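Local coordinates for ancylostoma secreted protein 1 (Necator americanus, PDB 3NT8), which is probably associated with the transition of infective hookworm larvae to parasitism and contains two CAP domains, at residues M69-Q83 with V153-K165. Numbering follows the deposited sequence.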
loop_
_atom_site.group_PDB
_atom_site.type_symbol
_atom_site.label_atom_id
_atom_site.label_comp_id
_atom_site.label_asym_id
_atom_site.label_seq_id
_atom_site.Cartn_x
_atom_site.Cartn_y
_atom_site.Cartn_z
ATOM N N MET A 69 8.877 -9.665 5.857
ATOM C CA MET A 69 7.812 -9.811 6.854
ATOM C C MET A 69 8.252 -9.154 8.119
ATOM O O MET A 69 9.190 -9.635 8.778
ATOM C CB MET A 69 7.484 -11.269 7.124
ATOM C CG MET A 69 6.404 -11.478 8.181
ATOM S SD MET A 69 4.743 -10.933 7.717
ATOM C CE MET A 69 4.229 -12.060 6.421
ATOM N N TYR A 70 7.621 -8.026 8.443
ATOM C CA TYR A 70 7.956 -7.236 9.655
ATOM C C TYR A 70 7.330 -7.734 10.979
ATOM O O TYR A 70 6.165 -8.188 11.044
ATOM C CB TYR A 70 7.718 -5.717 9.448
ATOM C CG TYR A 70 8.808 -5.061 8.638
ATOM C CD1 TYR A 70 9.759 -4.244 9.266
ATOM C CD2 TYR A 70 8.979 -5.362 7.293
ATOM C CE1 TYR A 70 10.793 -3.705 8.587
ATOM C CE2 TYR A 70 10.020 -4.787 6.566
ATOM C CZ TYR A 70 10.902 -3.968 7.197
ATOM O OH TYR A 70 11.927 -3.433 6.433
ATOM N N LYS A 71 8.154 -7.684 12.007
ATOM C CA LYS A 71 7.745 -7.977 13.376
ATOM C C LYS A 71 6.967 -6.761 13.800
ATOM O O LYS A 71 7.396 -5.649 13.518
ATOM C CB LYS A 71 8.966 -8.115 14.255
ATOM C CG LYS A 71 8.671 -8.580 15.659
ATOM C CD LYS A 71 9.976 -8.845 16.436
ATOM C CE LYS A 71 9.610 -9.430 17.873
ATOM N NZ LYS A 71 10.766 -9.478 18.814
ATOM N N LEU A 72 5.841 -6.972 14.457
ATOM C CA LEU A 72 5.067 -5.885 15.062
ATOM C C LEU A 72 5.655 -5.431 16.374
ATOM O O LEU A 72 6.152 -6.247 17.155
ATOM C CB LEU A 72 3.579 -6.350 15.263
ATOM C CG LEU A 72 2.858 -6.877 13.993
ATOM C CD1 LEU A 72 1.343 -7.265 14.167
ATOM C CD2 LEU A 72 2.955 -5.809 12.917
ATOM N N SER A 73 5.608 -4.130 16.624
ATOM C CA SER A 73 5.863 -3.564 17.947
ATOM C C SER A 73 4.576 -3.037 18.504
ATOM O O SER A 73 3.697 -2.558 17.755
ATOM C CB SER A 73 6.821 -2.398 17.823
ATOM O OG SER A 73 7.996 -2.890 17.232
ATOM N N TRP A 74 4.426 -3.130 19.813
ATOM C CA TRP A 74 3.249 -2.508 20.469
ATOM C C TRP A 74 3.183 -0.970 20.423
ATOM O O TRP A 74 4.193 -0.291 20.572
ATOM C CB TRP A 74 3.167 -3.005 21.924
ATOM C CG TRP A 74 1.856 -2.763 22.567
ATOM C CD1 TRP A 74 1.505 -1.678 23.350
ATOM C CD2 TRP A 74 0.714 -3.614 22.518
ATOM N NE1 TRP A 74 0.220 -1.813 23.766
ATOM C CE2 TRP A 74 -0.285 -3.002 23.297
ATOM C CE3 TRP A 74 0.444 -4.859 21.892
ATOM C CZ2 TRP A 74 -1.554 -3.557 23.458
ATOM C CZ3 TRP A 74 -0.825 -5.422 22.042
ATOM C CH2 TRP A 74 -1.803 -4.772 22.838
ATOM N N ASP A 75 1.992 -0.393 20.265
ATOM C CA ASP A 75 1.932 1.054 20.289
ATOM C C ASP A 75 0.928 1.554 21.329
ATOM O O ASP A 75 -0.255 1.226 21.240
ATOM C CB ASP A 75 1.670 1.594 18.874
ATOM C CG ASP A 75 1.705 3.113 18.811
ATOM O OD1 ASP A 75 2.715 3.668 18.363
ATOM O OD2 ASP A 75 0.714 3.756 19.206
ATOM N N CYS A 76 1.370 2.338 22.320
ATOM C CA CYS A 76 0.470 2.665 23.443
ATOM C C CYS A 76 -0.683 3.569 23.023
ATOM O O CYS A 76 -1.804 3.428 23.531
ATOM C CB CYS A 76 1.185 3.225 24.653
ATOM S SG CYS A 76 2.398 2.076 25.372
ATOM N N ALA A 77 -0.383 4.475 22.096
ATOM C CA ALA A 77 -1.271 5.470 21.604
ATOM C C ALA A 77 -2.319 4.782 20.785
ATOM O O ALA A 77 -3.513 5.143 20.848
ATOM C CB ALA A 77 -0.492 6.478 20.748
ATOM N N MET A 78 -1.906 3.781 19.993
ATOM C CA MET A 78 -2.876 2.989 19.212
ATOM C C MET A 78 -3.793 2.221 20.135
ATOM O O MET A 78 -5.003 2.294 19.955
ATOM C CB MET A 78 -2.212 2.055 18.191
ATOM C CG MET A 78 -1.875 2.807 16.921
ATOM S SD MET A 78 -0.722 1.875 15.978
ATOM C CE MET A 78 -1.793 0.520 15.523
ATOM N N GLU A 79 -3.218 1.550 21.132
ATOM C CA GLU A 79 -3.980 0.845 22.166
ATOM C C GLU A 79 -4.981 1.742 22.876
ATOM O O GLU A 79 -6.155 1.356 23.078
ATOM C CB GLU A 79 -3.055 0.213 23.205
ATOM C CG GLU A 79 -3.832 -0.563 24.342
ATOM C CD GLU A 79 -2.980 -0.819 25.517
ATOM O OE1 GLU A 79 -1.742 -0.828 25.398
ATOM O OE2 GLU A 79 -3.515 -0.983 26.624
ATOM N N GLN A 80 -4.554 2.948 23.235
ATOM C CA GLN A 80 -5.399 3.823 24.085
ATOM C C GLN A 80 -6.568 4.316 23.292
ATOM O O GLN A 80 -7.685 4.403 23.798
ATOM C CB GLN A 80 -4.587 5.022 24.619
ATOM C CG GLN A 80 -5.440 6.016 25.505
ATOM C CD GLN A 80 -5.835 5.405 26.855
ATOM O OE1 GLN A 80 -4.985 4.983 27.636
ATOM N NE2 GLN A 80 -7.148 5.344 27.112
ATOM N N GLN A 81 -6.309 4.698 22.049
ATOM C CA GLN A 81 -7.378 5.181 21.208
ATOM C C GLN A 81 -8.451 4.120 20.965
ATOM O O GLN A 81 -9.619 4.414 21.040
ATOM C CB GLN A 81 -6.822 5.742 19.884
ATOM C CG GLN A 81 -7.848 6.553 19.152
ATOM C CD GLN A 81 -7.274 7.412 18.029
ATOM O OE1 GLN A 81 -6.057 7.381 17.740
ATOM N NE2 GLN A 81 -8.154 8.195 17.398
ATOM N N LEU A 82 -8.030 2.893 20.694
ATOM C CA LEU A 82 -8.949 1.820 20.464
ATOM C C LEU A 82 -9.743 1.499 21.759
ATOM O O LEU A 82 -10.959 1.211 21.712
ATOM C CB LEU A 82 -8.198 0.593 19.959
ATOM C CG LEU A 82 -8.972 -0.707 19.872
ATOM C CD1 LEU A 82 -10.057 -0.503 18.873
ATOM C CD2 LEU A 82 -8.087 -1.831 19.429
ATOM N N GLN A 83 -9.046 1.567 22.889
ATOM C CA GLN A 83 -9.702 1.301 24.165
ATOM C C GLN A 83 -10.846 2.302 24.425
ATOM O O GLN A 83 -11.913 1.908 24.900
ATOM C CB GLN A 83 -8.690 1.290 25.303
ATOM C CG GLN A 83 -9.339 1.033 26.665
ATOM C CD GLN A 83 -9.482 -0.444 26.933
ATOM O OE1 GLN A 83 -8.503 -1.082 27.190
ATOM N NE2 GLN A 83 -10.690 -0.977 26.864
ATOM N N VAL A 153 -1.479 -10.531 9.006
ATOM C CA VAL A 153 -0.349 -11.104 8.287
ATOM C C VAL A 153 0.366 -10.071 7.439
ATOM O O VAL A 153 1.512 -10.328 6.983
ATOM C CB VAL A 153 -0.784 -12.374 7.431
ATOM C CG1 VAL A 153 -1.312 -11.973 6.109
ATOM C CG2 VAL A 153 0.352 -13.306 7.186
ATOM N N TYR A 154 -0.262 -8.903 7.214
ATOM C CA TYR A 154 0.243 -7.979 6.220
ATOM C C TYR A 154 1.676 -7.557 6.442
ATOM O O TYR A 154 1.994 -6.921 7.422
ATOM C CB TYR A 154 -0.679 -6.742 6.098
ATOM C CG TYR A 154 -0.358 -5.871 4.900
ATOM C CD1 TYR A 154 -0.462 -6.382 3.599
ATOM C CD2 TYR A 154 0.061 -4.552 5.065
ATOM C CE1 TYR A 154 -0.147 -5.571 2.466
ATOM C CE2 TYR A 154 0.338 -3.765 3.987
ATOM C CZ TYR A 154 0.256 -4.277 2.692
ATOM O OH TYR A 154 0.552 -3.433 1.655
ATOM N N SER A 155 2.530 -7.841 5.488
ATOM C CA SER A 155 3.980 -7.765 5.707
ATOM C C SER A 155 4.519 -6.379 6.029
ATOM O O SER A 155 5.450 -6.307 6.815
ATOM C CB SER A 155 4.692 -8.400 4.537
ATOM O OG SER A 155 4.540 -7.668 3.344
ATOM N N GLU A 156 3.946 -5.289 5.483
ATOM C CA GLU A 156 4.484 -3.958 5.706
ATOM C C GLU A 156 4.026 -3.357 7.007
ATOM O O GLU A 156 4.538 -2.317 7.415
ATOM C CB GLU A 156 4.095 -2.963 4.573
ATOM C CG GLU A 156 4.482 -3.381 3.231
ATOM C CD GLU A 156 4.247 -2.283 2.195
ATOM O OE1 GLU A 156 4.084 -2.718 1.050
ATOM O OE2 GLU A 156 4.177 -1.045 2.525
ATOM N N THR A 157 3.046 -3.972 7.646
ATOM C CA THR A 157 2.610 -3.499 8.995
ATOM C C THR A 157 3.747 -3.623 9.992
ATOM O O THR A 157 4.439 -4.616 10.014
ATOM C CB THR A 157 1.391 -4.299 9.483
ATOM O OG1 THR A 157 0.359 -4.128 8.500
ATOM C CG2 THR A 157 0.866 -3.793 10.794
ATOM N N THR A 158 3.927 -2.606 10.812
ATOM C CA THR A 158 4.954 -2.593 11.833
ATOM C C THR A 158 4.381 -2.325 13.250
ATOM O O THR A 158 5.052 -2.601 14.255
ATOM C CB THR A 158 5.962 -1.464 11.529
ATOM O OG1 THR A 158 5.250 -0.222 11.421
ATOM C CG2 THR A 158 6.726 -1.754 10.198
ATOM N N LYS A 159 3.174 -1.749 13.338
ATOM C CA LYS A 159 2.638 -1.372 14.668
ATOM C C LYS A 159 1.289 -2.018 14.995
ATOM O O LYS A 159 0.422 -2.169 14.117
ATOM C CB LYS A 159 2.530 0.137 14.825
ATOM C CG LYS A 159 3.845 0.866 15.112
ATOM C CD LYS A 159 3.680 2.303 15.685
ATOM C CE LYS A 159 3.395 3.383 14.661
ATOM N NZ LYS A 159 4.577 3.754 13.808
ATOM N N LEU A 160 1.115 -2.376 16.269
ATOM C CA LEU A 160 -0.046 -3.128 16.728
ATOM C C LEU A 160 -0.660 -2.448 17.961
ATOM O O LEU A 160 0.086 -1.999 18.835
ATOM C CB LEU A 160 0.370 -4.555 17.122
ATOM C CG LEU A 160 -0.760 -5.421 17.685
ATOM C CD1 LEU A 160 -1.818 -5.639 16.656
ATOM C CD2 LEU A 160 -0.293 -6.769 18.289
ATOM N N GLY A 161 -1.997 -2.395 18.039
ATOM C CA GLY A 161 -2.677 -1.921 19.256
ATOM C C GLY A 161 -3.946 -2.706 19.517
ATOM O O GLY A 161 -4.853 -2.723 18.672
ATOM N N CYS A 162 -4.015 -3.376 20.667
ATOM C CA CYS A 162 -5.222 -4.163 20.966
ATOM C C CYS A 162 -5.767 -3.827 22.380
ATOM O O CYS A 162 -4.988 -3.384 23.249
ATOM C CB CYS A 162 -4.986 -5.682 20.841
ATOM S SG CYS A 162 -4.127 -6.366 19.415
ATOM N N ALA A 163 -7.072 -4.094 22.579
ATOM C CA ALA A 163 -7.779 -3.882 23.816
ATOM C C ALA A 163 -9.081 -4.716 23.837
ATOM O O ALA A 163 -9.600 -5.019 22.775
ATOM C CB ALA A 163 -8.072 -2.341 23.994
ATOM N N TYR A 164 -9.553 -5.157 25.015
ATOM C CA TYR A 164 -10.913 -5.712 25.178
ATOM C C TYR A 164 -11.704 -4.829 26.176
ATOM O O TYR A 164 -11.113 -4.014 26.854
ATOM C CB TYR A 164 -10.928 -7.184 25.581
ATOM C CG TYR A 164 -10.164 -7.457 26.862
ATOM C CD1 TYR A 164 -10.659 -7.031 28.120
ATOM C CD2 TYR A 164 -8.933 -8.056 26.814
ATOM C CE1 TYR A 164 -9.933 -7.239 29.291
ATOM C CE2 TYR A 164 -8.192 -8.261 27.966
ATOM C CZ TYR A 164 -8.700 -7.842 29.206
ATOM O OH TYR A 164 -7.967 -8.029 30.335
ATOM N N LYS A 165 -13.038 -4.912 26.163
ATOM C CA LYS A 165 -13.901 -4.265 27.141
ATOM C C LYS A 165 -15.055 -5.179 27.464
ATOM O O LYS A 165 -15.690 -5.660 26.547
ATOM C CB LYS A 165 -14.441 -2.961 26.595
ATOM C CG LYS A 165 -15.224 -2.124 27.575
ATOM C CD LYS A 165 -14.394 -1.591 28.721
ATOM C CE LYS A 165 -15.343 -0.713 29.592
ATOM N NZ LYS A 165 -14.673 0.088 30.691
HETATM O O HOH W 1 7.899 -1.818 14.577
#
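S73 and W74 pair in parallel with K159 and L160, adding a short edge strand to the mixed sheet of the first CAP domain, an alpha-beta-alpha sandwich. S73 N donates to T158 O at 2.9 Å and S73 O accepts from L160 N, so S73 bonds to the residues on either side of K159, as in a parallel pair; D75 N donates to L160 O. The chain then turns straight into helix 76-85: D75 is its N-cap, with OD2 using its anti lone pair to accept from M78 N. That helix lies over the sheet face that bears K159 and A163, coming in close above G161, which has no side chain to hold it off. M78 sets CE against the backbone of 159-161, and L82 reaches G161 O with CD2 at 3.4 Å.

W74 goes to the other face, the one that carries L160 and C162. From CB outward, CG lies anti to the backbone N (chi1 -164°), which swings the indole along the neighbouring strand. CD2 sits near L160 O, which is above one face of the indole, out near the ring's perimeter. CZ3 touches L160 CD2 at 4.0 Å, and at the far end CH2 meets C162 N at 3.4 Å. C162 SG, disulfide-bonded to C175, stands oblique to the six-membered ring. On the pyrrole side NE1 donates to E79 OE1 at 2.7 Å, with the oxygen close to the indole plane; this fixes the ring's rotation, while R37 of helix 34-52 holds E79 OE2 in a salt bridge.

Further along the helix, Q83 lays its CB and CD against A163 CB. N29 ND2 hydrogen-bonds to Q83 OE1, and Q83 NE2 donates to Y164 O at 3.1 Å, reaching it from above the carbonyl plane, 41° out.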